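Local coordinates for protein muconate cycloisomerase (Azorhizobium caulinodans, PDB 3MY9) that is a magnesium-binding member of the enolase superfamily, built from a capping N-terminal domain and a TIM-barrel-like C-terminal domain, at residues A[194-200]-A[219-225]; A[207-212]-A[236-241]; A[6-12]-A[40-46]; A[84-90]-A[112-116]. All coordinates share one frame; numbering follows the deposited sequence.

Contact 1 (A[194-200]-A[219-225]); sequences LRLDFNQ and PTFIEQP. With MG (magnesium ion), chain C.
L196 and D197 pair in parallel with I222 and E223, joining two neighbouring strands of the TIM-barrel-like domain; helix 207-215 makes the crossover between them, a beta-alpha-beta unit. The ladder is stitched by L196 N to F221 O and by E223 N to L196 O, the latter 2.9 Å long, while F198 N reaches E223 O only weakly.

The tight part lies on the side facing that helix. CG of L196 rests 3.9 Å from CB of P219, and CG2 of I222 meets the F198 ring at its edge, close to the ring plane, with P225 CB also near; V214 and L211 of the helix close over this layer. The other side of the sheet is packed too where CG of R195 sits over the centre of the F221 ring, a CH-pi contact of 3.6 Å to the centroid. The bend at chi2 (103°) puts CE2 of F221 over one guanidinium face, near its rim, the planes 48° apart, and D193 and L323 take its N-H groups.

The watery side begins at D197 and E223, whose carboxylates stack with planes 15° apart. Their like charges, OD1 and OE1 3.5 Å apart, are probably offset by K166, which bridges both. Four waters surround the magnesium ion here, together with D248. One of them links D197 OD1 to N199 OD1, and E223 OE2 binds the metal directly at 2.2 Å.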
# COMPACT_ATOMS: atom_id res chain seq x y z
N LEU A 194 -23.49 28.18 1.74
CA LEU A 194 -24.19 27.37 2.70
C LEU A 194 -23.34 26.20 3.16
O LEU A 194 -22.88 25.42 2.32
CB LEU A 194 -25.48 26.82 2.07
CG LEU A 194 -26.35 25.88 2.91
CD1 LEU A 194 -26.80 26.56 4.18
CD2 LEU A 194 -27.58 25.41 2.11
N ARG A 195 -23.15 26.06 4.47
CA ARG A 195 -22.41 24.96 5.05
C ARG A 195 -23.35 24.14 5.92
O ARG A 195 -24.34 24.67 6.44
CB ARG A 195 -21.26 25.50 5.92
CG ARG A 195 -20.18 26.22 5.12
CD ARG A 195 -20.30 27.74 5.25
NE ARG A 195 -19.32 28.42 4.45
CZ ARG A 195 -18.18 28.92 4.92
NH1 ARG A 195 -17.86 28.81 6.19
NH2 ARG A 195 -17.37 29.52 4.10
N LEU A 196 -23.07 22.85 6.06
CA LEU A 196 -23.88 21.98 6.93
C LEU A 196 -22.99 21.43 8.04
O LEU A 196 -21.83 21.14 7.81
CB LEU A 196 -24.47 20.79 6.17
CG LEU A 196 -25.18 21.09 4.84
CD1 LEU A 196 -25.74 19.78 4.20
CD2 LEU A 196 -26.31 22.05 5.07
N ASP A 197 -23.56 21.23 9.21
CA ASP A 197 -22.81 20.69 10.33
C ASP A 197 -23.62 19.60 11.02
O ASP A 197 -24.66 19.88 11.55
CB ASP A 197 -22.54 21.81 11.32
CG ASP A 197 -21.55 21.43 12.41
OD1 ASP A 197 -21.08 22.37 13.08
OD2 ASP A 197 -21.19 20.23 12.54
N PHE A 198 -23.14 18.36 11.01
CA PHE A 198 -23.87 17.27 11.70
C PHE A 198 -23.49 17.12 13.18
O PHE A 198 -24.03 16.29 13.87
CB PHE A 198 -23.64 15.94 10.97
CG PHE A 198 -24.42 15.81 9.69
CD1 PHE A 198 -25.69 15.28 9.71
CD2 PHE A 198 -23.88 16.23 8.48
CE1 PHE A 198 -26.42 15.15 8.53
CE2 PHE A 198 -24.61 16.12 7.30
CZ PHE A 198 -25.89 15.58 7.33
N ASN A 199 -22.56 17.93 13.65
CA ASN A 199 -22.05 17.88 15.04
C ASN A 199 -21.72 16.45 15.51
O ASN A 199 -22.15 16.00 16.56
CB ASN A 199 -23.01 18.64 15.96
CG ASN A 199 -22.89 20.18 15.77
OD1 ASN A 199 -21.87 20.79 16.14
ND2 ASN A 199 -23.93 20.80 15.18
N GLN A 200 -20.99 15.73 14.66
CA GLN A 200 -20.57 14.34 14.94
C GLN A 200 -21.72 13.35 15.21
O GLN A 200 -21.47 12.25 15.71
CB GLN A 200 -19.63 14.30 16.17
CG GLN A 200 -18.49 15.31 16.15
CD GLN A 200 -17.63 15.21 17.42
OE1 GLN A 200 -16.81 14.30 17.57
NE2 GLN A 200 -17.83 16.16 18.34
N PRO A 219 -23.43 21.90 -0.76
CA PRO A 219 -22.95 22.81 0.29
C PRO A 219 -21.45 23.09 0.12
O PRO A 219 -20.74 22.30 -0.49
CB PRO A 219 -23.22 22.02 1.56
CG PRO A 219 -23.28 20.61 1.14
CD PRO A 219 -23.84 20.60 -0.23
N THR A 220 -20.98 24.23 0.61
CA THR A 220 -19.56 24.56 0.53
C THR A 220 -18.73 23.55 1.28
O THR A 220 -17.68 23.18 0.82
CB THR A 220 -19.31 25.99 1.04
OG1 THR A 220 -20.01 26.86 0.16
CG2 THR A 220 -17.80 26.38 1.08
N PHE A 221 -19.20 23.09 2.43
CA PHE A 221 -18.58 21.94 3.08
C PHE A 221 -19.55 21.29 4.04
O PHE A 221 -20.55 21.89 4.41
CB PHE A 221 -17.23 22.28 3.77
CG PHE A 221 -17.32 23.29 4.95
CD1 PHE A 221 -17.96 22.97 6.14
CD2 PHE A 221 -16.66 24.52 4.87
CE1 PHE A 221 -18.00 23.87 7.22
CE2 PHE A 221 -16.69 25.44 5.94
CZ PHE A 221 -17.37 25.13 7.11
N ILE A 222 -19.23 20.07 4.43
CA ILE A 222 -19.98 19.35 5.47
C ILE A 222 -19.03 19.10 6.63
O ILE A 222 -17.95 18.55 6.44
CB ILE A 222 -20.51 18.03 4.93
CG1 ILE A 222 -21.53 18.29 3.79
CG2 ILE A 222 -21.13 17.22 6.05
CD1 ILE A 222 -21.91 17.04 3.04
N GLU A 223 -19.39 19.58 7.82
CA GLU A 223 -18.48 19.49 8.98
C GLU A 223 -18.65 18.23 9.81
O GLU A 223 -19.76 17.90 10.24
CB GLU A 223 -18.63 20.75 9.86
CG GLU A 223 -17.84 20.71 11.17
CD GLU A 223 -17.73 22.08 11.85
OE1 GLU A 223 -18.20 23.10 11.30
OE2 GLU A 223 -17.20 22.14 12.97
N GLN A 224 -17.54 17.52 9.98
CA GLN A 224 -17.36 16.40 10.90
C GLN A 224 -18.65 15.61 11.16
O GLN A 224 -19.21 15.64 12.25
CB GLN A 224 -16.74 16.94 12.22
CG GLN A 224 -16.19 15.91 13.18
CD GLN A 224 -14.82 15.37 12.73
OE1 GLN A 224 -13.97 16.14 12.30
NE2 GLN A 224 -14.61 14.05 12.82
N PRO A 225 -19.10 14.85 10.15
CA PRO A 225 -20.36 14.14 10.33
C PRO A 225 -20.32 13.02 11.38
O PRO A 225 -21.36 12.71 11.96
CB PRO A 225 -20.66 13.60 8.92
CG PRO A 225 -19.31 13.62 8.17
CD PRO A 225 -18.60 14.80 8.76
MG MG C . -17.52 21.52 15.04
O HOH W 1 -22.74 26.97 -1.00
O HOH W 2 -19.58 21.45 15.05
O HOH W 3 -17.60 20.98 17.01
O HOH W 4 -17.67 19.40 14.75
O HOH W 5 -17.68 23.63 15.85

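Contact 2 (A[207-212]-A[236-241]); sequences AMKILR and GFAAAL. With MG (magnesium ion), chain B.
With CG anti to the backbone N (chi1 -162°) and bends at chi2 and chi3, M208 curls its thioether between F237 and L241, while L211, with CG anti to its carbonyl carbon (chi1 -64°), lays CD1 on the F237 ring. These side chains join two helices of the TIM-barrel-like domain, 207-215 and 231-240, whose axes, over these short segments, approach to 11.0 Å, with their directions 41° apart.

The F237 ring is gripped from several directions. CD1 of L211 covers one face in a CH-pi contact, 3.7 Å from the centroid and displaced toward the rim. CE of M208 comes in at the edge, in the ring plane, 3.8 Å from CD1 of F237; the sulfur stands obliquely to the ring, making this a Met-aromatic contact. At the far end of the ring, CB of A207 touches CZ.

The methyl of M208 also reaches CB of A240 at 3.7 Å. L241, the first residue to leave helical geometry, runs antiparallel to the M208 side chain and puts CD1 against both the sulfur and CB of L211.

Toward solvent the contact turns polar. NH2 of R212 and the carbonyl oxygen of A240 share one water, which lies in the guanidinium plane at its edge, and NE of the same arginine pairs with D242 of a neighbouring subunit. At the C-terminal end of helix 231-240 the backbone holds a second magnesium ion: four waters complete its shell, with A238 O at 2.0 Å and L241 O at 2.1 Å.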
# COMPACT_ATOMS: atom_id res chain seq x y z
N ALA A 207 -24.31 6.48 7.41
CA ALA A 207 -24.11 7.89 7.11
C ALA A 207 -24.17 8.18 5.61
O ALA A 207 -24.65 9.25 5.22
CB ALA A 207 -22.81 8.43 7.70
N MET A 208 -23.70 7.26 4.76
CA MET A 208 -23.47 7.65 3.34
C MET A 208 -24.74 8.05 2.57
O MET A 208 -24.68 9.03 1.83
CB MET A 208 -22.68 6.63 2.55
CG MET A 208 -22.09 7.27 1.24
SD MET A 208 -20.74 8.43 1.52
CE MET A 208 -19.58 7.06 1.59
N LYS A 209 -25.86 7.36 2.81
CA LYS A 209 -27.13 7.75 2.17
C LYS A 209 -27.55 9.15 2.63
O LYS A 209 -28.07 9.92 1.84
CB LYS A 209 -28.27 6.77 2.44
CG LYS A 209 -28.21 5.36 1.72
CD LYS A 209 -28.48 5.43 0.18
CE LYS A 209 -28.68 4.01 -0.43
NZ LYS A 209 -28.95 4.04 -1.92
N ILE A 210 -27.35 9.47 3.91
CA ILE A 210 -27.68 10.79 4.45
C ILE A 210 -26.83 11.84 3.76
O ILE A 210 -27.34 12.83 3.24
CB ILE A 210 -27.45 10.87 5.99
CG1 ILE A 210 -28.31 9.85 6.75
CG2 ILE A 210 -27.67 12.28 6.50
CD1 ILE A 210 -29.75 10.07 6.64
N LEU A 211 -25.52 11.64 3.79
CA LEU A 211 -24.56 12.58 3.21
C LEU A 211 -24.71 12.76 1.70
O LEU A 211 -24.56 13.88 1.20
CB LEU A 211 -23.12 12.16 3.55
CG LEU A 211 -22.77 12.17 5.05
CD1 LEU A 211 -21.37 11.58 5.27
CD2 LEU A 211 -22.86 13.65 5.58
N ARG A 212 -25.02 11.67 0.99
CA ARG A 212 -25.24 11.75 -0.44
C ARG A 212 -26.46 12.59 -0.76
O ARG A 212 -26.41 13.38 -1.74
CB ARG A 212 -25.32 10.38 -1.12
CG ARG A 212 -25.34 10.47 -2.68
CD ARG A 212 -25.43 9.05 -3.31
NE ARG A 212 -24.29 8.23 -2.90
CZ ARG A 212 -23.08 8.30 -3.42
NH1 ARG A 212 -22.82 9.13 -4.43
NH2 ARG A 212 -22.13 7.47 -2.99
N GLY A 236 -13.45 7.66 3.62
CA GLY A 236 -14.52 7.06 2.80
C GLY A 236 -15.50 8.10 2.30
O GLY A 236 -15.79 8.19 1.10
N PHE A 237 -15.99 8.96 3.20
CA PHE A 237 -16.92 10.02 2.78
C PHE A 237 -16.28 10.95 1.77
O PHE A 237 -16.87 11.30 0.75
CB PHE A 237 -17.50 10.82 3.96
CG PHE A 237 -18.10 9.97 5.09
CD1 PHE A 237 -18.73 8.75 4.83
CD2 PHE A 237 -18.04 10.42 6.40
CE1 PHE A 237 -19.25 7.98 5.85
CE2 PHE A 237 -18.58 9.67 7.43
CZ PHE A 237 -19.18 8.46 7.17
N ALA A 238 -15.08 11.43 2.08
CA ALA A 238 -14.39 12.35 1.21
C ALA A 238 -14.18 11.73 -0.17
O ALA A 238 -14.35 12.39 -1.19
CB ALA A 238 -13.03 12.81 1.81
N ALA A 239 -13.77 10.46 -0.20
CA ALA A 239 -13.55 9.77 -1.49
C ALA A 239 -14.81 9.64 -2.31
O ALA A 239 -14.74 9.75 -3.50
CB ALA A 239 -12.83 8.34 -1.33
N ALA A 240 -15.96 9.39 -1.68
CA ALA A 240 -17.22 9.17 -2.45
C ALA A 240 -17.91 10.48 -2.86
O ALA A 240 -18.70 10.51 -3.83
CB ALA A 240 -18.18 8.32 -1.65
N LEU A 241 -17.64 11.57 -2.11
CA LEU A 241 -18.42 12.78 -2.32
C LEU A 241 -17.62 13.92 -2.89
O LEU A 241 -16.48 14.20 -2.47
CB LEU A 241 -19.11 13.19 -1.02
CG LEU A 241 -20.06 12.14 -0.39
CD1 LEU A 241 -20.31 12.41 1.06
CD2 LEU A 241 -21.35 12.09 -1.15
MG MG B . -14.47 14.26 -1.95
O HOH W 6 -19.63 8.01 -4.82
O HOH W 7 -14.08 13.65 -3.80
O HOH W 8 -12.44 14.68 -1.43
O HOH W 9 -14.47 16.30 -2.78
O HOH W 10 -15.08 15.22 -0.16

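Contact 3 (A[6-12]-A[40-46]); sequences SVVERIR and LEVTSAD
R12 and E41 lie side by side and point the same way from the sheet, yet their flat ends are not coplanar: the guanidinium and carboxylate planes stand 47° apart. OE1 of E41 sits over a face of the guanidinium, 2.7 Å from NH1 of R12. With the oxygen well out of plane, no N-H points at it, and the salt bridge works by charge alone.

Further along this face R10 crosses T43. Its CG, held between the backbone N and the carbonyl carbon (chi1 62°), passes T43 CB, and the extended chain carries the guanidinium far enough for CG2 of T43 to lie over its face, 4.1 Å above the plane.

The face bearing I11 and V42 is apolar. Their branches run alongside each other, CG2 of I11 to CG2 of V42 at 3.8 Å, and CD1 of I11 reaches CD1 of L40. V8 meets V42 at about a right angle, both its methyls touching CG1 of V42. Helices 64-79 and 102-120 cover this face, with I79 and L112 against V8.

Between the faces runs the antiparallel ladder: R12 N bonds to E41 O at 3.0 Å, and E41 N returns to R12 O. T43 O accepts twice, from E9 N at 2.9 Å and R10 N at 3.3 Å. Two residues opposite one is a classic beta bulge, here in the antiparallel sheet of the enolase-type N-terminal domain.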
# COMPACT_ATOMS: atom_id res chain seq x y z
N SER A 6 12.95 43.87 26.67
CA SER A 6 12.43 43.94 28.03
C SER A 6 11.92 42.60 28.52
O SER A 6 11.61 41.70 27.72
CB SER A 6 11.32 44.99 28.14
OG SER A 6 10.95 45.20 29.50
N VAL A 7 11.82 42.48 29.83
CA VAL A 7 11.41 41.24 30.47
C VAL A 7 10.08 41.40 31.19
O VAL A 7 9.69 42.50 31.55
CB VAL A 7 12.47 40.78 31.48
CG1 VAL A 7 13.72 40.30 30.74
CG2 VAL A 7 12.80 41.90 32.47
N VAL A 8 9.38 40.28 31.36
CA VAL A 8 8.20 40.25 32.20
C VAL A 8 8.60 40.52 33.66
O VAL A 8 9.57 39.94 34.16
CB VAL A 8 7.50 38.89 32.16
CG1 VAL A 8 6.45 38.79 33.25
CG2 VAL A 8 6.88 38.64 30.76
N GLU A 9 7.84 41.39 34.32
CA GLU A 9 8.11 41.79 35.70
C GLU A 9 7.07 41.26 36.70
O GLU A 9 7.43 40.91 37.82
CB GLU A 9 8.21 43.31 35.80
CG GLU A 9 8.92 43.80 37.07
CD GLU A 9 9.05 45.31 37.10
OE1 GLU A 9 8.24 45.98 36.42
OE2 GLU A 9 9.95 45.83 37.80
N ARG A 10 5.80 41.22 36.31
CA ARG A 10 4.76 40.62 37.15
C ARG A 10 3.53 40.22 36.37
O ARG A 10 3.28 40.73 35.28
CB ARG A 10 4.33 41.57 38.27
CG ARG A 10 3.71 42.87 37.79
CD ARG A 10 3.20 43.69 38.97
NE ARG A 10 2.80 45.04 38.58
CZ ARG A 10 3.63 46.05 38.34
NH1 ARG A 10 4.95 45.90 38.43
NH2 ARG A 10 3.14 47.24 37.99
N ILE A 11 2.75 39.31 36.95
CA ILE A 11 1.45 38.98 36.41
C ILE A 11 0.36 39.10 37.47
O ILE A 11 0.65 39.12 38.68
CB ILE A 11 1.41 37.56 35.78
CG1 ILE A 11 1.60 36.47 36.84
CG2 ILE A 11 2.48 37.44 34.68
CD1 ILE A 11 1.53 35.07 36.27
N ARG A 12 -0.86 39.26 37.00
CA ARG A 12 -2.07 39.08 37.78
C ARG A 12 -2.97 38.13 37.02
O ARG A 12 -3.21 38.31 35.82
CB ARG A 12 -2.81 40.41 37.97
CG ARG A 12 -1.99 41.55 38.52
CD ARG A 12 -2.91 42.56 39.20
NE ARG A 12 -2.35 43.91 39.26
CZ ARG A 12 -2.78 44.96 38.54
NH1 ARG A 12 -3.78 44.85 37.66
NH2 ARG A 12 -2.18 46.14 38.71
N LEU A 40 -5.46 36.96 32.16
CA LEU A 40 -4.09 37.12 32.62
C LEU A 40 -3.62 38.49 32.19
O LEU A 40 -3.75 38.85 31.03
CB LEU A 40 -3.20 36.04 31.97
CG LEU A 40 -1.67 36.16 32.11
CD1 LEU A 40 -1.21 35.66 33.46
CD2 LEU A 40 -0.99 35.37 30.97
N GLU A 41 -3.06 39.24 33.12
CA GLU A 41 -2.47 40.53 32.81
C GLU A 41 -0.98 40.42 33.04
O GLU A 41 -0.54 40.12 34.15
CB GLU A 41 -3.05 41.63 33.70
CG GLU A 41 -2.54 43.04 33.38
CD GLU A 41 -2.62 44.01 34.56
OE1 GLU A 41 -2.32 43.59 35.70
OE2 GLU A 41 -2.96 45.20 34.35
N VAL A 42 -0.20 40.68 32.01
CA VAL A 42 1.25 40.66 32.15
C VAL A 42 1.80 42.07 32.03
O VAL A 42 1.30 42.87 31.24
CB VAL A 42 1.90 39.73 31.11
CG1 VAL A 42 3.41 39.62 31.39
CG2 VAL A 42 1.25 38.38 31.17
N THR A 43 2.80 42.38 32.84
CA THR A 43 3.38 43.72 32.89
C THR A 43 4.90 43.66 32.76
O THR A 43 5.55 42.95 33.52
CB THR A 43 3.00 44.43 34.20
OG1 THR A 43 1.59 44.26 34.45
CG2 THR A 43 3.36 45.91 34.13
N SER A 44 5.46 44.39 31.81
CA SER A 44 6.91 44.38 31.58
C SER A 44 7.67 45.26 32.55
O SER A 44 7.08 46.11 33.23
CB SER A 44 7.23 44.88 30.17
OG SER A 44 7.02 46.28 30.10
N ALA A 45 8.99 45.08 32.58
CA ALA A 45 9.90 45.90 33.41
C ALA A 45 9.93 47.37 32.98
O ALA A 45 10.33 48.23 33.76
CB ALA A 45 11.32 45.33 33.38
N ASP A 46 9.51 47.65 31.74
CA ASP A 46 9.37 49.04 31.25
C ASP A 46 7.89 49.52 31.16
O ASP A 46 7.50 50.53 30.47
CB ASP A 46 10.06 49.20 29.89
CG ASP A 46 9.37 48.43 28.79
OD1 ASP A 46 9.42 48.85 27.62
OD2 ASP A 46 8.73 47.40 29.10

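Contact 4 (A[84-90]-A[112-116]); sequences IKRVREL and LLDIL
I84 and V87 carry the 84-90 side of this contact, meeting chiefly L112, also L113 and I115 of helix 102-120, through branched apolar side chains. The isoleucine crosses I115 at about a right angle and sets CD1 3.8 Å from CG2 of I115. With CG1 anti to the carbonyl carbon (chi1 -64°), its other branch, CG2, is turned onto the helix backbone, 3.4 Å from the carbonyl oxygen of L112. V87 and L112 pass each other head to tail, and V87 CG2 meets CD2 of L113 at 3.6 Å. L90, one turn further on, crosses L112 squarely; their CD2 methyls are 3.5 Å apart, tighter than usual for carbons. K85 adds only its aliphatic part, CG lying 4.2 Å from CD1 of L116.

Polar bonding stays within each segment or goes to other partners. L116 N bonds to L112 O and L90 N to R86 O, ordinary helical links. R86 occupies the N-cap position of helix 87-97, and its NH2 holds OE1 of E89 at 3.1 Å; the carboxylate oxygen lies in the guanidinium plane but is approached from above its own plane. NH1 of R86 pairs with D134 of a neighbouring subunit.

A buried seam of methyls joins the turn leading into helix 87-97, and its first residues, to helix 102-120, their alignment probably set by side-chain shape, while the R86 guanidinium is shared between E89 and a neighbouring subunit.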
# COMPACT_ATOMS: atom_id res chain seq x y z
N ILE A 84 10.49 39.18 26.56
CA ILE A 84 9.23 39.30 25.83
C ILE A 84 9.39 39.17 24.31
O ILE A 84 8.46 38.77 23.66
CB ILE A 84 8.50 40.63 26.19
CG1 ILE A 84 8.11 40.64 27.67
CG2 ILE A 84 7.24 40.82 25.35
CD1 ILE A 84 7.83 42.03 28.20
N LYS A 85 10.56 39.53 23.78
CA LYS A 85 10.89 39.28 22.36
C LYS A 85 11.07 37.81 22.04
O LYS A 85 11.11 37.46 20.87
CB LYS A 85 12.22 39.95 21.97
CG LYS A 85 12.27 41.45 21.86
CD LYS A 85 13.76 41.96 22.02
CE LYS A 85 14.48 42.11 20.68
NZ LYS A 85 15.69 42.92 20.69
N ARG A 86 11.20 36.92 23.03
CA ARG A 86 11.41 35.48 22.75
C ARG A 86 10.20 34.62 23.06
O ARG A 86 10.27 33.70 23.87
CB ARG A 86 12.62 34.94 23.50
CG ARG A 86 13.90 35.62 23.12
CD ARG A 86 15.12 34.85 23.64
NE ARG A 86 16.35 35.50 23.21
CZ ARG A 86 17.49 34.87 22.94
NH1 ARG A 86 18.53 35.59 22.55
NH2 ARG A 86 17.62 33.54 23.06
N VAL A 87 9.11 34.89 22.36
CA VAL A 87 7.85 34.20 22.56
C VAL A 87 7.92 32.69 22.24
O VAL A 87 7.48 31.85 23.04
CB VAL A 87 6.76 34.87 21.73
CG1 VAL A 87 5.42 34.21 21.97
CG2 VAL A 87 6.72 36.40 22.09
N ARG A 88 8.47 32.34 21.07
CA ARG A 88 8.57 30.94 20.69
C ARG A 88 9.45 30.17 21.66
O ARG A 88 9.19 29.00 21.93
CB ARG A 88 9.10 30.76 19.26
CG ARG A 88 8.63 29.43 18.62
CD ARG A 88 9.31 29.14 17.29
NE ARG A 88 9.20 30.23 16.30
CZ ARG A 88 8.24 30.35 15.40
NH1 ARG A 88 7.25 29.49 15.37
NH2 ARG A 88 8.27 31.37 14.54
N GLU A 89 10.50 30.82 22.17
CA GLU A 89 11.39 30.20 23.14
C GLU A 89 10.66 29.89 24.44
O GLU A 89 10.87 28.84 25.04
CB GLU A 89 12.60 31.10 23.44
CG GLU A 89 13.64 30.46 24.38
CD GLU A 89 14.76 31.42 24.76
OE1 GLU A 89 15.91 31.23 24.32
OE2 GLU A 89 14.48 32.39 25.50
N LEU A 90 9.83 30.83 24.90
CA LEU A 90 9.06 30.63 26.13
C LEU A 90 8.02 29.53 25.92
O LEU A 90 7.83 28.72 26.81
CB LEU A 90 8.36 31.92 26.61
CG LEU A 90 7.58 31.82 27.95
CD1 LEU A 90 8.53 31.63 29.11
CD2 LEU A 90 6.68 33.06 28.21
N LEU A 112 2.11 38.35 25.72
CA LEU A 112 3.48 38.77 25.36
C LEU A 112 3.51 39.44 24.00
O LEU A 112 4.27 40.39 23.79
CB LEU A 112 4.46 37.59 25.34
CG LEU A 112 5.22 37.31 26.62
CD1 LEU A 112 4.31 37.30 27.83
CD2 LEU A 112 5.94 35.97 26.44
N LEU A 113 2.70 38.93 23.07
CA LEU A 113 2.57 39.54 21.75
C LEU A 113 1.84 40.90 21.83
O LEU A 113 2.18 41.81 21.08
CB LEU A 113 1.87 38.59 20.77
CG LEU A 113 2.59 37.27 20.50
CD1 LEU A 113 1.84 36.32 19.52
CD2 LEU A 113 4.02 37.54 19.99
N ASP A 114 0.88 41.03 22.75
CA ASP A 114 0.20 42.30 23.03
C ASP A 114 1.23 43.35 23.49
O ASP A 114 1.31 44.45 22.93
CB ASP A 114 -0.87 42.07 24.11
CG ASP A 114 -1.90 43.21 24.21
OD1 ASP A 114 -2.10 43.99 23.25
OD2 ASP A 114 -2.57 43.27 25.26
N ILE A 115 2.06 42.98 24.47
CA ILE A 115 3.11 43.85 24.97
C ILE A 115 4.11 44.21 23.88
O ILE A 115 4.39 45.38 23.66
CB ILE A 115 3.88 43.22 26.14
CG1 ILE A 115 3.00 43.09 27.39
CG2 ILE A 115 5.09 44.05 26.48
CD1 ILE A 115 3.76 42.47 28.58
N LEU A 116 4.64 43.20 23.21
CA LEU A 116 5.62 43.40 22.13
C LEU A 116 5.08 44.33 21.05
O LEU A 116 5.77 45.23 20.57
CB LEU A 116 6.00 42.05 21.50
CG LEU A 116 7.09 42.05 20.44
CD1 LEU A 116 8.38 42.69 20.95
CD2 LEU A 116 7.35 40.59 19.97

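Contacts 1 and 2 share the beta-alpha-beta region of the C-terminal domain, their centres 12 Å apart, and they touch where F198 and P225 meet helix 207-215 and F237. Contact 1 is buried among the strands and faces one magnesium ion; contact 2 is the partly buried helical layer outside it, with water, a second magnesium ion and another subunit at its rim. On the opposite side of the chain's centre, contacts 3 and 4 belong to the N-terminal domain: a partly exposed sheet carrying charge on one face, and a buried helix seam without polar bonds between its segments. S44 and V42 pack on I84 and I115, joining them.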